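Local coordinates for protein methionine gamma-lyase (Trichomonas vaginalis, PDB 1E5F) that belongs to the Cys/Met metabolism family of PLP-dependent enzymes and holds pyridoxal-5'-phosphate in a four-chain assembly, at residues S85-I90 / C109-T114; L161-M166 / D299-Q304; I182-F187 / V202-A207; K209-H214 / W251-G256. All coordinates share one frame; numbering follows the deposited sequence. Where two conformers were deposited one is given.

Overall arrangement
Interactions 1, 3 and 4 all touch the pyridoxal phosphate. Interaction 3 pairs strands 180-184 and 202-206 within the seven-stranded sheet. Interaction 1 joins the starts of helices 86-97 and 112-124, its centre about 9 Å from that of interaction 3, and Ile-90 packs on Asp-184 and Val-204. Interaction 4 follows interaction 3 along the chain and reaches from the cofactor lysine to helix 247-257. Interaction 2 joins the loop after strand 148-154 to helix 298-304, just before the five-stranded sheet's strand 311-316, and its chain loop spans interactions 3 and 4. Its centre is about 26 Å from that of interaction 4, on the opposite side of the chain's centre. Interactions 1, 3 and 4 thus build the cofactor site.

Interaction 1 (S85-I90 / C109-T114); sequences SGMGAI and CLYGCT. With PLP (pyridoxal-5'-phosphate), chain C.
Met-87 makes a Met-aromatic contact with Tyr-111, in a buried place where the starts of helices 86-97 and 112-124 meet beside the cofactor. The sulfur SD of Met-87 sits at the edge of the Tyr-111 ring, 5.3 Å from the ring centroid. The Met-87 chain bends at chi2 and chi3 (-42° and -63°). This turns SD toward Thr-114, 3.8 Å from its OG1, and brings CE within 3.6 Å of Cys-113 O. Ile-90 adds its CD1, which touches Thr-114 OG1 while the two side chains cross at about a right angle.

The Tyr-111 ring turns one face to the pyridoxal phosphate, with its CD2 at 3.3 Å from PLP C5. The backbone N of Cys-113 lies over the centre of the opposite face. Tyr-111 OH also has a weak hydrogen bond to Arg-58 of the second subunit.

Ser-85 is the N-cap of its helix, and its OG accepts from Gly-88 N at 3.0 Å. The phosphate lies at the same helix start. Gly-86 N gives a hydrogen bond of 2.7 Å to PLP O2P, and Met-87 N gives one of 2.8 Å to PLP O3P. These two backbone N-H groups supply part of the grip on the cofactor, which Thr-208 and Tyr-56 of the second subunit also bond. The helix dipole would be expected to favour the phosphate's negative charge.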
loop_
_atom_site.group_PDB
_atom_site.type_symbol
_atom_site.label_atom_id
_atom_site.label_comp_id
_atom_site.label_asym_id
_atom_site.label_seq_id
_atom_site.Cartn_x
_atom_site.Cartn_y
_atom_site.Cartn_z
ATOM N N SER A 85 5.572 3.268 16.854
ATOM C CA SER A 85 4.464 3.409 17.793
ATOM C C SER A 85 4.882 4.550 18.752
ATOM O O SER A 85 6.066 4.852 18.881
ATOM C CB SER A 85 4.081 2.230 18.653
ATOM O OG SER A 85 5.245 1.835 19.445
ATOM N N GLY A 86 3.849 5.160 19.317
ATOM C CA GLY A 86 4.109 6.177 20.348
ATOM C C GLY A 86 4.907 5.511 21.474
ATOM O O GLY A 86 5.825 6.190 21.930
ATOM N N MET A 87 4.561 4.259 21.936
ATOM C CA MET A 87 5.412 3.723 22.989
ATOM C C MET A 87 6.876 3.673 22.585
ATOM O O MET A 87 7.845 3.833 23.323
ATOM C CB MET A 87 4.846 2.322 23.387
ATOM C CG MET A 87 3.478 2.359 24.157
ATOM S SD MET A 87 3.511 3.758 25.423
ATOM C CE MET A 87 4.862 3.103 26.436
ATOM N N GLY A 88 7.080 3.313 21.251
ATOM C CA GLY A 88 8.467 3.196 20.755
ATOM C C GLY A 88 9.190 4.530 20.777
ATOM O O GLY A 88 10.396 4.566 20.988
ATOM N N ALA A 89 8.488 5.630 20.483
ATOM C CA ALA A 89 9.133 6.934 20.599
ATOM C C ALA A 89 9.549 7.259 22.065
ATOM O O ALA A 89 10.674 7.668 22.318
ATOM C CB ALA A 89 8.167 7.977 20.177
ATOM N N ILE A 90 8.636 6.988 23.007
ATOM C CA ILE A 90 8.926 7.205 24.399
ATOM C C ILE A 90 10.094 6.288 24.879
ATOM O O ILE A 90 10.989 6.771 25.599
ATOM C CB ILE A 90 7.684 6.945 25.259
ATOM C CG1 ILE A 90 6.586 8.001 24.864
ATOM C CG2 ILE A 90 8.114 7.194 26.732
ATOM C CD1 ILE A 90 5.173 7.626 25.188
ATOM N N CYS A 109 -0.100 11.407 36.268
ATOM C CA CYS A 109 -1.220 11.100 35.397
ATOM C C CYS A 109 -0.683 11.012 33.970
ATOM O O CYS A 109 -0.541 12.098 33.303
ATOM C CB CYS A 109 -2.351 12.097 35.532
ATOM S SG CYS A 109 -3.815 11.692 34.528
ATOM N N LEU A 110 -0.565 9.865 33.420
ATOM C CA LEU A 110 0.016 9.464 32.156
ATOM C C LEU A 110 -0.952 8.475 31.478
ATOM O O LEU A 110 -1.814 7.751 32.028
ATOM C CB LEU A 110 1.238 8.619 32.543
ATOM C CG LEU A 110 2.667 9.076 32.444
ATOM C CD1 LEU A 110 2.733 10.634 32.506
ATOM C CD2 LEU A 110 3.561 8.557 33.534
ATOM N N TYR A 111 -0.732 8.427 30.191
ATOM C CA TYR A 111 -1.222 7.224 29.473
ATOM C C TYR A 111 -0.927 5.965 30.322
ATOM O O TYR A 111 0.163 5.639 30.752
ATOM C CB TYR A 111 -0.602 7.240 28.093
ATOM C CG TYR A 111 -1.091 6.089 27.266
ATOM C CD1 TYR A 111 -2.400 5.659 27.256
ATOM C CD2 TYR A 111 -0.179 5.375 26.489
ATOM C CE1 TYR A 111 -2.823 4.592 26.487
ATOM C CE2 TYR A 111 -0.604 4.325 25.684
ATOM C CZ TYR A 111 -1.900 3.913 25.674
ATOM O OH TYR A 111 -2.306 2.864 24.896
ATOM N N GLY A 112 -1.861 5.041 30.312
ATOM C CA GLY A 112 -1.633 3.774 31.012
ATOM C C GLY A 112 -0.320 3.078 30.706
ATOM O O GLY A 112 0.437 2.819 31.634
ATOM N N CYS A 113 -0.034 2.782 29.441
ATOM C CA CYS A 113 1.133 2.115 28.965
ATOM C C CYS A 113 2.422 2.835 29.266
ATOM O O CYS A 113 3.463 2.229 29.611
ATOM C CB CYS A 113 0.943 1.773 27.427
ATOM S SG CYS A 113 -0.547 0.692 27.256
ATOM N N THR A 114 2.480 4.129 29.239
ATOM C CA THR A 114 3.716 4.765 29.645
ATOM C C THR A 114 4.029 4.603 31.136
ATOM O O THR A 114 5.156 4.381 31.651
ATOM C CB THR A 114 3.485 6.250 29.362
ATOM O OG1 THR A 114 3.009 6.412 28.049
ATOM C CG2 THR A 114 4.782 6.944 29.653
HETATM N N1 PLP C . 1.207 8.941 24.272
HETATM C C2 PLP C . -0.051 9.209 24.701
HETATM C C2A PLP C . -0.628 10.464 25.268
HETATM C C3 PLP C . -0.967 8.314 24.086
HETATM O O3 PLP C . -2.276 8.575 24.343
HETATM C C4 PLP C . -0.610 7.116 23.498
HETATM C C4A PLP C . -1.874 6.183 23.279
HETATM C C5 PLP C . 0.682 6.742 23.582
HETATM C C6 PLP C . 1.622 7.671 24.031
HETATM C C5A PLP C . 1.210 5.491 22.958
HETATM O O4P PLP C . 1.171 5.625 21.461
HETATM P P PLP C . 1.044 4.295 20.603
HETATM O O1P PLP C . -0.307 3.805 20.962
HETATM O O2P PLP C . 1.138 4.833 19.242
HETATM O O3P PLP C . 2.137 3.281 20.985
#

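Interaction 2 (L161-M166 / D299-Q304); sequences LKIIDM and DIAKKQ
Gln-304 OE1 is gripped by two donors. The backbone N of Met-166 meets Gln-304 OE1 at 2.9 Å in the carbonyl plane, with an N-H...O angle of 163°. A water donates to Gln-304 OE1 at 2.8 Å and also to Asp-165 OD1. The other end of the same amide is held too: Gln-304 NE2 gives a bond of 2.9 Å to Ile-164 O, tilted 25° from that carbonyl's plane. Two backbone groups therefore fix the rotation of the amide. The Gln-304 chain reaches them extended beyond CG, with CG beside the backbone N (chi1 -52°).

Asp-165 is the N-cap of helix 166-174, and its OD1 also accepts from Arg-168 N. The contact joins the loop after strand 148-154 of the seven-stranded sheet to helix 298-304, which comes just before strand 311-316 of the five-stranded sheet.

Apolar groups fill in beside the amide. Ile-163 CG2 presses on Ile-300 CG2 at 3.4 Å, closer than two methyls normally come, as the two side chains run antiparallel alongside each other. Ala-301 CB lies 4.1 Å from Ile-163 CG2. Met-166 bends at chi3 and brings CE within 3.7 Å of Gln-304 CD.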
loop_
_atom_site.group_PDB
_atom_site.type_symbol
_atom_site.label_atom_id
_atom_site.label_comp_id
_atom_site.label_asym_id
_atom_site.label_seq_id
_atom_site.Cartn_x
_atom_site.Cartn_y
_atom_site.Cartn_z
ATOM N N LEU A 161 -7.191 15.367 31.513
ATOM C CA LEU A 161 -7.016 16.654 30.964
ATOM C C LEU A 161 -6.465 17.678 31.979
ATOM O O LEU A 161 -6.526 18.887 31.851
ATOM C CB LEU A 161 -8.273 17.167 30.260
ATOM C CG LEU A 161 -8.873 16.114 29.237
ATOM C CD1 LEU A 161 -10.058 16.752 28.431
ATOM C CD2 LEU A 161 -7.782 15.568 28.286
ATOM N N LYS A 162 -5.637 17.199 32.920
ATOM C CA LYS A 162 -5.008 18.128 33.869
ATOM C C LYS A 162 -4.092 19.115 33.138
ATOM O O LYS A 162 -3.375 18.640 32.238
ATOM C CB LYS A 162 -4.261 17.337 34.923
ATOM C CG LYS A 162 -3.433 18.157 35.903
ATOM C CD LYS A 162 -2.769 17.242 36.974
ATOM C CE LYS A 162 -1.781 16.252 36.371
ATOM N NZ LYS A 162 -0.879 15.764 37.517
ATOM N N ILE A 163 -4.083 20.421 33.437
ATOM C CA ILE A 163 -3.104 21.241 32.742
ATOM C C ILE A 163 -1.848 21.357 33.570
ATOM O O ILE A 163 -1.975 21.633 34.740
ATOM C CB ILE A 163 -3.735 22.635 32.463
ATOM C CG1 ILE A 163 -5.065 22.312 31.784
ATOM C CG2 ILE A 163 -2.858 23.553 31.649
ATOM C CD1 ILE A 163 -4.978 21.686 30.425
ATOM N N ILE A 164 -0.664 21.359 32.956
ATOM C CA ILE A 164 0.534 21.413 33.675
ATOM C C ILE A 164 1.276 22.630 33.154
ATOM O O ILE A 164 1.363 22.817 31.943
ATOM C CB ILE A 164 1.443 20.240 33.494
ATOM C CG1 ILE A 164 0.893 18.987 34.176
ATOM C CG2 ILE A 164 2.870 20.662 34.053
ATOM C CD1 ILE A 164 1.576 17.817 33.487
ATOM N N ASP A 165 1.756 23.461 34.050
ATOM C CA ASP A 165 2.479 24.669 33.706
ATOM C C ASP A 165 3.938 24.382 33.294
ATOM O O ASP A 165 4.839 24.348 34.138
ATOM C CB ASP A 165 2.467 25.559 34.966
ATOM C CG ASP A 165 3.056 26.893 34.693
ATOM O OD1 ASP A 165 3.825 27.038 33.774
ATOM O OD2 ASP A 165 2.741 27.792 35.547
ATOM N N MET A 166 4.169 24.299 32.019
ATOM C CA MET A 166 5.350 23.823 31.352
ATOM C C MET A 166 6.558 24.676 31.732
ATOM O O MET A 166 7.540 24.069 32.127
ATOM C CB MET A 166 5.259 23.788 29.801
ATOM C CG MET A 166 4.664 22.362 29.490
ATOM S SD MET A 166 4.285 21.999 27.764
ATOM C CE MET A 166 3.429 23.356 27.150
ATOM N N ASP A 299 -6.103 29.677 32.437
ATOM C CA ASP A 299 -5.109 30.643 32.018
ATOM C C ASP A 299 -3.807 30.025 31.510
ATOM O O ASP A 299 -3.176 30.569 30.602
ATOM C CB ASP A 299 -4.816 31.419 33.297
ATOM C CG ASP A 299 -6.090 32.194 33.626
ATOM O OD1 ASP A 299 -6.136 32.588 34.832
ATOM O OD2 ASP A 299 -6.917 32.350 32.686
ATOM N N ILE A 300 -3.367 28.965 32.131
ATOM C CA ILE A 300 -2.150 28.248 31.696
ATOM C C ILE A 300 -2.462 27.549 30.369
ATOM O O ILE A 300 -1.712 27.697 29.403
ATOM C CB ILE A 300 -1.652 27.194 32.674
ATOM C CG1 ILE A 300 -0.967 27.944 33.849
ATOM C CG2 ILE A 300 -0.684 26.091 32.253
ATOM C CD1 ILE A 300 -1.472 27.011 35.029
ATOM N N ALA A 301 -3.695 27.060 30.226
ATOM C CA ALA A 301 -4.097 26.248 29.054
ATOM C C ALA A 301 -4.096 27.274 27.923
ATOM O O ALA A 301 -3.558 27.013 26.888
ATOM C CB ALA A 301 -5.451 25.585 29.187
ATOM N N LYS A 302 -4.622 28.448 28.265
ATOM C CA LYS A 302 -4.712 29.539 27.370
ATOM C C LYS A 302 -3.326 30.053 26.964
ATOM O O LYS A 302 -3.113 30.214 25.762
ATOM C CB LYS A 302 -5.540 30.692 27.891
ATOM C CG LYS A 302 -5.945 31.839 27.009
ATOM C CD LYS A 302 -6.759 32.779 27.942
ATOM C CE LYS A 302 -7.608 33.692 27.052
ATOM N NZ LYS A 302 -7.909 34.987 27.735
ATOM N N LYS A 303 -2.348 30.134 27.833
ATOM C CA LYS A 303 -1.045 30.621 27.338
ATOM C C LYS A 303 -0.410 29.516 26.486
ATOM O O LYS A 303 0.312 29.818 25.549
ATOM C CB LYS A 303 -0.127 30.934 28.511
ATOM N N GLN A 304 -0.625 28.213 26.806
ATOM C CA GLN A 304 0.053 27.151 26.157
ATOM C C GLN A 304 -0.602 26.548 24.915
ATOM O O GLN A 304 0.112 25.915 24.136
ATOM C CB GLN A 304 0.249 25.910 27.104
ATOM C CG GLN A 304 0.888 26.414 28.376
ATOM C CD GLN A 304 1.357 25.475 29.363
ATOM O OE1 GLN A 304 2.401 25.547 30.024
ATOM N NE2 GLN A 304 0.742 24.252 29.509
HETATM O O HOH W 1 3.848 27.728 30.899
#

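Interaction 3 (I182-F187 / V202-A207); sequences IADNTF and VVVHSA. With PLP (pyridoxal-5'-phosphate), chain C.
Strands 182-184 and 202-206 run parallel, 4.7 Å apart at closest approach and 24° from exact alignment, joined by backbone bonds from Ala-183 N to Val-202 O, Val-204 N to Ala-183 O and Asn-185 N to Val-204 O. Ile-182 and Val-202 lie side by side on one face, CG1 of Ile-182 at 3.8 Å from CB of Val-202. Val-203, on the face with Ala-183, touches Asn-185, just after the strand, its CG1 at 3.4 Å from Asn-185 CB. The His-205 ring runs alongside Asn-185, ring and amide planes 56° apart. Asn-185 ND2 and His-205 NE2 both bond to Glu-75.

At the end of the strand, Asp-184 OD1 accepts from Thr-186 N at 3.1 Å, an Asx turn, and from Thr-186 OG1. That hydroxyl in turn accepts from Ser-206 N at 2.9 Å and ties this turn to the end of strand 202-206. With CG set opposite the backbone N (chi1 -178°), the Asp-184 carboxylate reaches the cofactor, its OD2 at 2.6 Å from PLP N1. Ser-206 OG lies 2.8 Å from the phosphate oxygen O2P of PLP, with O4P also close.

An aspartate beside the pyridine nitrogen, at the end of a strand in the seven-stranded sheet, is typical of fold-type I PLP enzymes.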
loop_
_atom_site.group_PDB
_atom_site.type_symbol
_atom_site.label_atom_id
_atom_site.label_comp_id
_atom_site.label_asym_id
_atom_site.label_seq_id
_atom_site.Cartn_x
_atom_site.Cartn_y
_atom_site.Cartn_z
ATOM N N ILE A 182 10.849 16.353 29.078
ATOM C CA ILE A 182 10.249 15.589 27.976
ATOM C C ILE A 182 8.777 15.809 28.084
ATOM O O ILE A 182 8.217 15.469 29.153
ATOM C CB ILE A 182 10.563 14.051 27.992
ATOM C CG1 ILE A 182 12.128 13.859 27.887
ATOM C CG2 ILE A 182 9.991 13.350 26.754
ATOM C CD1 ILE A 182 12.718 12.509 28.019
ATOM N N ALA A 183 8.158 16.305 27.058
ATOM C CA ALA A 183 6.692 16.527 27.118
ATOM C C ALA A 183 5.964 15.655 26.067
ATOM O O ALA A 183 6.529 15.568 24.941
ATOM C CB ALA A 183 6.517 17.977 26.880
ATOM N N ASP A 184 5.019 14.829 26.557
ATOM C CA ASP A 184 4.271 14.086 25.461
ATOM C C ASP A 184 3.172 14.970 24.919
ATOM O O ASP A 184 2.239 15.375 25.617
ATOM C CB ASP A 184 3.711 12.806 26.048
ATOM C CG ASP A 184 2.961 11.925 25.047
ATOM O OD1 ASP A 184 2.370 12.451 24.102
ATOM O OD2 ASP A 184 2.663 10.741 25.405
ATOM N N ASN A 185 3.263 15.503 23.684
ATOM C CA ASN A 185 2.411 16.520 23.101
ATOM C C ASN A 185 1.314 15.966 22.269
ATOM O O ASN A 185 0.692 16.557 21.406
ATOM C CB ASN A 185 3.339 17.487 22.278
ATOM C CG ASN A 185 2.685 18.820 21.881
ATOM O OD1 ASN A 185 1.858 19.360 22.680
ATOM N ND2 ASN A 185 2.935 19.426 20.706
ATOM N N THR A 186 0.993 14.682 22.504
ATOM C CA THR A 186 0.040 13.987 21.595
ATOM C C THR A 186 -1.316 14.660 21.491
ATOM O O THR A 186 -1.820 14.891 20.411
ATOM C CB THR A 186 -0.125 12.551 22.082
ATOM O OG1 THR A 186 1.112 11.785 22.015
ATOM C CG2 THR A 186 -1.166 11.748 21.329
ATOM N N PHE A 187 -1.884 14.999 22.629
ATOM C CA PHE A 187 -3.238 15.540 22.725
ATOM C C PHE A 187 -3.320 16.935 22.183
ATOM O O PHE A 187 -4.365 17.209 21.614
ATOM C CB PHE A 187 -3.693 15.614 24.188
ATOM C CG PHE A 187 -4.206 14.345 24.760
ATOM C CD1 PHE A 187 -3.907 13.112 24.179
ATOM C CD2 PHE A 187 -4.964 14.394 25.943
ATOM C CE1 PHE A 187 -4.528 11.992 24.705
ATOM C CE2 PHE A 187 -5.495 13.271 26.506
ATOM C CZ PHE A 187 -5.351 12.052 25.826
ATOM N N VAL A 202 12.617 17.836 24.791
ATOM C CA VAL A 202 12.314 16.678 24.012
ATOM C C VAL A 202 10.767 16.570 23.992
ATOM O O VAL A 202 10.175 16.606 25.030
ATOM C CB VAL A 202 12.833 15.292 24.440
ATOM C CG1 VAL A 202 12.603 14.262 23.285
ATOM C CG2 VAL A 202 14.308 15.321 24.739
ATOM N N VAL A 203 10.216 16.519 22.745
ATOM C CA VAL A 203 8.789 16.414 22.575
ATOM C C VAL A 203 8.501 15.108 21.874
ATOM O O VAL A 203 9.046 14.871 20.793
ATOM C CB VAL A 203 8.174 17.554 21.705
ATOM C CG1 VAL A 203 6.667 17.369 21.513
ATOM C CG2 VAL A 203 8.470 18.912 22.321
ATOM N N VAL A 204 7.632 14.276 22.440
ATOM C CA VAL A 204 7.247 13.002 21.848
ATOM C C VAL A 204 5.756 13.023 21.498
ATOM O O VAL A 204 4.940 13.789 22.049
ATOM C CB VAL A 204 7.582 11.825 22.737
ATOM C CG1 VAL A 204 9.078 11.556 23.091
ATOM C CG2 VAL A 204 6.804 11.952 24.060
ATOM N N HIS A 205 5.377 12.152 20.495
ATOM C CA HIS A 205 4.003 12.018 20.058
ATOM C C HIS A 205 3.687 10.564 19.729
ATOM O O HIS A 205 4.482 9.846 19.200
ATOM C CB HIS A 205 3.593 12.655 18.681
ATOM C CG HIS A 205 3.666 14.160 18.701
ATOM N ND1 HIS A 205 2.545 14.917 18.959
ATOM C CD2 HIS A 205 4.681 15.030 18.510
ATOM C CE1 HIS A 205 2.917 16.220 18.950
ATOM N NE2 HIS A 205 4.224 16.274 18.616
ATOM N N SER A 206 2.414 10.329 19.899
ATOM C CA SER A 206 1.818 9.117 19.366
ATOM C C SER A 206 1.228 9.722 18.079
ATOM O O SER A 206 0.199 10.413 18.061
ATOM C CB SER A 206 0.738 8.409 20.150
ATOM O OG SER A 206 0.119 7.387 19.383
ATOM N N ALA A 207 1.879 9.466 16.958
ATOM C CA ALA A 207 1.374 9.972 15.674
ATOM C C ALA A 207 0.208 9.062 15.221
ATOM O O ALA A 207 -0.655 9.526 14.486
ATOM C CB ALA A 207 2.457 9.914 14.535
HETATM N N1 PLP C . 1.207 8.941 24.272
HETATM C C2 PLP C . -0.051 9.209 24.701
HETATM C C2A PLP C . -0.628 10.464 25.268
HETATM C C3 PLP C . -0.967 8.314 24.086
HETATM O O3 PLP C . -2.276 8.575 24.343
HETATM C C4 PLP C . -0.610 7.116 23.498
HETATM C C4A PLP C . -1.874 6.183 23.279
HETATM C C5 PLP C . 0.682 6.742 23.582
HETATM C C6 PLP C . 1.622 7.671 24.031
HETATM C C5A PLP C . 1.210 5.491 22.958
HETATM O O4P PLP C . 1.171 5.625 21.461
HETATM P P PLP C . 1.044 4.295 20.603
HETATM O O1P PLP C . -0.307 3.805 20.962
HETATM O O2P PLP C . 1.138 4.833 19.242
HETATM O O3P PLP C . 2.137 3.281 20.985
HETATM O O HOH W 2 -0.192 15.032 18.288
#

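Interaction 4 (K209-H214 / W251-G256); sequences KYINGH and WLITRG. With PLP (pyridoxal-5'-phosphate), chain C; SO4 (sulfate ion), chain D.
With chi1 at 176°, Asn-212 swings its amide away from its own backbone N and against helix 247-257, so that OD1 comes 3.3 Å from CA of Ile-253. His-214 instead keeps CG beside the backbone N (chi1 -64°), and its ring lies near Gly-256, CE1 at 3.9 Å from the Gly-256 CA. The ring is held by a bond within its own segment, from His-214 ND1 to Asn-212 O at 2.9 Å, with the oxygen in the ring plane. Asn-212 O also meets Gly-256 CA at 3.3 Å, a CA-H...O contact. Ile-211 and Ile-253 add apolar packing through their CG2 methyls, 3.9 Å apart.

Asn-212 OD1 and Leu-252 O are both acceptors. Arg-255 of the third subunit bonds to Leu-252 O and weakly to Asn-212 OD1, so the contact lies against the interface with that subunit. Asn-212 ND2 is hydrogen-bonded to Asp-216 of its own chain.

At the start of segment 209-214, Lys-209 bends at chi2 and chi4 toward the cofactor. Its NZ lies 2.4 Å from PLP C4A, too short for a non-bonded contact, so the state of this pair is doubtful. A weak hydrogen bond of 3.3 Å runs from Lys-209 NZ to sulfate O4. A lysine at the C4A carbon, in the loop after a strand of the large sheet, is typical of the cofactor site of fold-type I PLP enzymes.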
loop_
_atom_site.group_PDB
_atom_site.type_symbol
_atom_site.label_atom_id
_atom_site.label_comp_id
_atom_site.label_asym_id
_atom_site.label_seq_id
_atom_site.Cartn_x
_atom_site.Cartn_y
_atom_site.Cartn_z
ATOM N N LYS A 209 -2.390 9.076 16.685
ATOM C CA LYS A 209 -3.564 9.877 17.052
ATOM C C LYS A 209 -3.754 11.003 16.109
ATOM O O LYS A 209 -4.013 10.708 14.963
ATOM C CB LYS A 209 -3.421 10.366 18.536
ATOM C CG LYS A 209 -2.935 9.136 19.358
ATOM C CD LYS A 209 -3.883 7.984 19.359
ATOM C CE LYS A 209 -3.482 6.792 20.267
ATOM N NZ LYS A 209 -2.939 7.482 21.497
ATOM N N TYR A 210 -3.824 12.305 16.492
ATOM C CA TYR A 210 -4.215 13.358 15.646
ATOM C C TYR A 210 -3.256 13.507 14.441
ATOM O O TYR A 210 -3.827 13.855 13.472
ATOM C CB TYR A 210 -4.237 14.748 16.363
ATOM C CG TYR A 210 -5.375 14.873 17.321
ATOM C CD1 TYR A 210 -6.649 15.172 16.953
ATOM C CD2 TYR A 210 -5.208 14.589 18.656
ATOM C CE1 TYR A 210 -7.657 15.259 17.895
ATOM C CE2 TYR A 210 -6.191 14.619 19.663
ATOM C CZ TYR A 210 -7.440 14.990 19.228
ATOM O OH TYR A 210 -8.483 15.070 20.160
ATOM N N ILE A 211 -1.944 13.423 14.454
ATOM C CA ILE A 211 -1.072 13.761 13.350
ATOM C C ILE A 211 -1.446 12.887 12.120
ATOM O O ILE A 211 -1.714 13.438 11.073
ATOM C CB ILE A 211 0.440 13.661 13.748
ATOM C CG1 ILE A 211 0.845 14.806 14.726
ATOM C CG2 ILE A 211 1.375 13.742 12.583
ATOM C CD1 ILE A 211 2.115 14.494 15.550
ATOM N N ASN A 212 -1.551 11.590 12.225
ATOM C CA ASN A 212 -2.038 10.809 11.077
ATOM C C ASN A 212 -3.510 11.159 10.922
ATOM O O ASN A 212 -3.937 11.475 9.845
ATOM C CB ASN A 212 -1.732 9.372 11.295
ATOM C CG ASN A 212 -2.329 8.534 10.153
ATOM O OD1 ASN A 212 -1.816 8.809 9.091
ATOM N ND2 ASN A 212 -3.352 7.743 10.481
ATOM N N GLY A 213 -4.305 11.112 12.023
ATOM C CA GLY A 213 -5.706 11.563 12.021
ATOM C C GLY A 213 -6.723 10.686 11.352
ATOM O O GLY A 213 -7.901 11.068 11.283
ATOM N N HIS A 214 -6.299 9.509 10.857
ATOM C CA HIS A 214 -7.220 8.662 10.105
ATOM C C HIS A 214 -7.259 7.294 10.719
ATOM O O HIS A 214 -7.810 6.476 9.992
ATOM C CB HIS A 214 -6.908 8.537 8.577
ATOM C CG HIS A 214 -7.056 9.870 7.901
ATOM N ND1 HIS A 214 -6.163 10.906 8.147
ATOM C CD2 HIS A 214 -8.057 10.409 7.155
ATOM C CE1 HIS A 214 -6.576 11.950 7.479
ATOM N NE2 HIS A 214 -7.687 11.701 6.849
ATOM N N TRP A 251 4.535 7.294 4.802
ATOM C CA TRP A 251 3.902 8.104 3.712
ATOM C C TRP A 251 2.456 8.461 3.970
ATOM O O TRP A 251 1.912 9.568 3.624
ATOM C CB TRP A 251 3.942 7.184 2.402
ATOM C CG TRP A 251 3.360 7.856 1.149
ATOM C CD1 TRP A 251 4.088 8.514 0.240
ATOM C CD2 TRP A 251 2.062 7.673 0.583
ATOM N NE1 TRP A 251 3.266 8.798 -0.881
ATOM C CE2 TRP A 251 2.011 8.314 -0.688
ATOM C CE3 TRP A 251 0.903 7.073 1.025
ATOM C CZ2 TRP A 251 0.878 8.361 -1.466
ATOM C CZ3 TRP A 251 -0.290 7.010 0.291
ATOM C CH2 TRP A 251 -0.238 7.707 -0.954
ATOM N N LEU A 252 1.660 7.561 4.486
ATOM C CA LEU A 252 0.309 7.724 4.939
ATOM C C LEU A 252 0.211 8.806 6.026
ATOM O O LEU A 252 -0.781 9.562 6.043
ATOM C CB LEU A 252 -0.311 6.433 5.500
ATOM C CG LEU A 252 -0.716 5.354 4.520
ATOM C CD1 LEU A 252 -1.306 4.120 5.222
ATOM C CD2 LEU A 252 -1.853 5.827 3.545
ATOM N N ILE A 253 1.150 8.901 6.938
ATOM C CA ILE A 253 1.111 9.927 8.023
ATOM C C ILE A 253 1.340 11.278 7.375
ATOM O O ILE A 253 0.614 12.241 7.649
ATOM C CB ILE A 253 2.173 9.731 9.127
ATOM C CG1 ILE A 253 1.898 8.343 9.826
ATOM C CG2 ILE A 253 2.218 10.896 10.124
ATOM C CD1 ILE A 253 3.109 7.825 10.667
ATOM N N THR A 254 2.295 11.288 6.432
ATOM C CA THR A 254 2.570 12.541 5.707
ATOM C C THR A 254 1.293 13.036 5.065
ATOM O O THR A 254 0.941 14.219 4.971
ATOM C CB THR A 254 3.719 12.338 4.690
ATOM O OG1 THR A 254 4.910 12.214 5.450
ATOM C CG2 THR A 254 4.067 13.544 3.800
ATOM N N ARG A 255 0.603 12.131 4.366
ATOM C CA ARG A 255 -0.670 12.344 3.752
ATOM C C ARG A 255 -1.744 12.912 4.780
ATOM O O ARG A 255 -2.440 13.894 4.446
ATOM C CB ARG A 255 -1.243 11.105 3.095
ATOM C CG ARG A 255 -2.511 11.301 2.253
ATOM C CD ARG A 255 -3.133 9.966 1.732
ATOM N NE ARG A 255 -3.816 9.970 0.486
ATOM C CZ ARG A 255 -5.134 9.741 0.399
ATOM N NH1 ARG A 255 -5.927 9.575 1.476
ATOM N NH2 ARG A 255 -5.758 9.654 -0.776
ATOM N N GLY A 256 -1.814 12.199 5.885
ATOM C CA GLY A 256 -2.772 12.609 6.939
ATOM C C GLY A 256 -2.457 14.016 7.552
ATOM O O GLY A 256 -3.343 14.854 7.892
HETATM N N1 PLP C . 1.207 8.941 24.272
HETATM C C2 PLP C . -0.051 9.209 24.701
HETATM C C2A PLP C . -0.628 10.464 25.268
HETATM C C3 PLP C . -0.967 8.314 24.086
HETATM O O3 PLP C . -2.276 8.575 24.343
HETATM C C4 PLP C . -0.610 7.116 23.498
HETATM C C4A PLP C . -1.874 6.183 23.279
HETATM C C5 PLP C . 0.682 6.742 23.582
HETATM C C6 PLP C . 1.622 7.671 24.031
HETATM C C5A PLP C . 1.210 5.491 22.958
HETATM O O4P PLP C . 1.171 5.625 21.461
HETATM P P PLP C . 1.044 4.295 20.603
HETATM O O1P PLP C . -0.307 3.805 20.962
HETATM O O2P PLP C . 1.138 4.833 19.242
HETATM O O3P PLP C . 2.137 3.281 20.985
HETATM S S SO4 D . -5.412 5.445 24.067
HETATM O O1 SO4 D . -6.743 5.391 23.506
HETATM O O2 SO4 D . -5.430 4.269 25.061
HETATM O O3 SO4 D . -5.035 6.625 24.918
HETATM O O4 SO4 D . -4.221 5.032 23.213
#